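Local coordinates for protein putative isochorismatase (Burkholderia xenovorans, PDB 3OQP) that is probably a hydrolase of the isochorismatase family, though its natural substrate is not established, at residues L135-L140 with R172-A177. Residues are numbered along the deposited sequence; the frame is centred on the assembly and turned at random.
Sequences LAVEFL and RFAAVA
Val137, Phe139, Ala175 and Ala177 join strands 136-140 and 175-177 through their backbones. The strands run parallel, with 22° between their directions. They form one margin of the six-stranded parallel sheet of the isochorismatase-like α/β fold, order 3-2-1-4-5-6, with 175-177 outermost within the chain. Helix 158-173 leads into this last strand.

Three hydrogen bonds make the parallel ladder. Ala175 N donates to Val137 O at 2.9 Å. Ala175 O then accepts from Phe139 N at 2.8 Å. Ala177 N reaches Phe139 O at 3.0 Å. One water accepts from Val137 N and donates to Phe173 O, bridging the two segments just before the ladder starts.

Phe139 and Val176 lie side by side on one face of the sheet. The ring meets the valine at its edge, with Phe139 CD2 4.1 Å from Val176 CG1. Leu169 of helix 158-173 touches both residues, and Ile127 of helix 124-132 packs on Phe139.

Glu138, Leu140, Ala175 and Ala177 take the other face. The buried Glu138 carboxylate is held by neighbours: OE2 forms a salt bridge with Arg7, and OE1 accepts a hydrogen bond from Thr113. The opposite charge of Arg7 probably favours its ionised form.

Ala174 turns its methyl toward strand 136-140. Val137 has CG1 anti to its backbone N (chi1 176°), which places this branch against the alanine, with CG1 3.8 Å from Ala174 CB.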
# COMPACT_ATOMS: atom_id res chain seq x y z
N LEU A 135 -0.38 15.28 3.54
CA LEU A 135 -1.15 15.71 2.36
C LEU A 135 -2.47 14.95 2.30
O LEU A 135 -2.52 13.76 2.66
CB LEU A 135 -0.36 15.41 1.09
CG LEU A 135 0.87 16.25 0.81
CD1 LEU A 135 1.67 15.64 -0.34
CD2 LEU A 135 0.34 17.64 0.45
N ALA A 136 -3.52 15.63 1.85
CA ALA A 136 -4.72 14.93 1.41
C ALA A 136 -4.42 14.33 0.05
O ALA A 136 -3.58 14.89 -0.69
CB ALA A 136 -5.87 15.92 1.33
N VAL A 137 -5.05 13.22 -0.28
CA VAL A 137 -4.78 12.54 -1.53
C VAL A 137 -6.10 12.22 -2.21
O VAL A 137 -7.12 11.91 -1.54
CB VAL A 137 -4.03 11.22 -1.30
CG1 VAL A 137 -3.83 10.46 -2.66
CG2 VAL A 137 -2.69 11.50 -0.63
N GLU A 138 -6.14 12.35 -3.52
CA GLU A 138 -7.24 11.92 -4.36
C GLU A 138 -6.69 10.88 -5.34
O GLU A 138 -5.51 10.92 -5.76
CB GLU A 138 -7.81 13.12 -5.13
CG GLU A 138 -8.38 14.16 -4.16
CD GLU A 138 -8.78 15.46 -4.80
OE1 GLU A 138 -8.16 15.87 -5.80
OE2 GLU A 138 -9.70 16.12 -4.24
N PHE A 139 -7.53 9.90 -5.71
CA PHE A 139 -7.13 8.80 -6.62
C PHE A 139 -8.22 8.65 -7.66
O PHE A 139 -9.40 8.44 -7.30
CB PHE A 139 -6.97 7.51 -5.82
CG PHE A 139 -6.66 6.28 -6.63
CD1 PHE A 139 -5.39 6.03 -7.08
CD2 PHE A 139 -7.66 5.36 -6.91
CE1 PHE A 139 -5.16 4.88 -7.79
CE2 PHE A 139 -7.34 4.20 -7.65
CZ PHE A 139 -6.12 4.00 -8.11
N LEU A 140 -7.86 8.83 -8.94
CA LEU A 140 -8.79 8.76 -10.03
C LEU A 140 -8.87 7.31 -10.53
O LEU A 140 -7.96 6.83 -11.24
CB LEU A 140 -8.45 9.76 -11.13
CG LEU A 140 -8.35 11.20 -10.61
CD1 LEU A 140 -8.21 12.21 -11.77
CD2 LEU A 140 -9.46 11.60 -9.62
N ARG A 172 -9.51 4.90 3.82
CA ARG A 172 -8.57 5.53 4.71
C ARG A 172 -7.60 6.51 4.08
O ARG A 172 -7.22 7.48 4.74
CB ARG A 172 -7.79 4.41 5.42
CG ARG A 172 -6.66 4.89 6.34
CD ARG A 172 -7.28 5.64 7.54
NE ARG A 172 -6.29 6.26 8.45
CZ ARG A 172 -5.68 7.43 8.25
NH1 ARG A 172 -5.85 8.14 7.13
NH2 ARG A 172 -4.86 7.91 9.17
N PHE A 173 -7.12 6.23 2.86
CA PHE A 173 -5.97 6.94 2.35
C PHE A 173 -6.26 8.07 1.37
O PHE A 173 -5.46 8.99 1.26
CB PHE A 173 -5.00 5.94 1.69
CG PHE A 173 -4.46 4.90 2.64
CD1 PHE A 173 -3.38 5.19 3.39
CD2 PHE A 173 -5.10 3.68 2.87
CE1 PHE A 173 -2.89 4.29 4.32
CE2 PHE A 173 -4.62 2.78 3.76
CZ PHE A 173 -3.51 3.09 4.49
N ALA A 174 -7.34 8.02 0.62
CA ALA A 174 -7.56 8.93 -0.48
C ALA A 174 -9.04 9.08 -0.72
O ALA A 174 -9.86 8.19 -0.34
CB ALA A 174 -6.90 8.39 -1.77
N ALA A 175 -9.43 10.19 -1.35
CA ALA A 175 -10.74 10.30 -1.96
C ALA A 175 -10.63 9.72 -3.35
O ALA A 175 -9.92 10.25 -4.21
CB ALA A 175 -11.17 11.75 -2.06
N VAL A 176 -11.39 8.62 -3.52
CA VAL A 176 -11.43 7.86 -4.78
C VAL A 176 -12.58 8.36 -5.62
O VAL A 176 -13.72 8.43 -5.13
CB VAL A 176 -11.53 6.37 -4.52
CG1 VAL A 176 -11.66 5.55 -5.85
CG2 VAL A 176 -10.35 5.85 -3.66
N ALA A 177 -12.35 8.77 -6.86
CA ALA A 177 -13.38 9.38 -7.68
C ALA A 177 -13.12 9.17 -9.12
O ALA A 177 -11.99 8.84 -9.52
CB ALA A 177 -13.52 10.89 -7.37
O HOH W 1 -6.25 11.68 1.85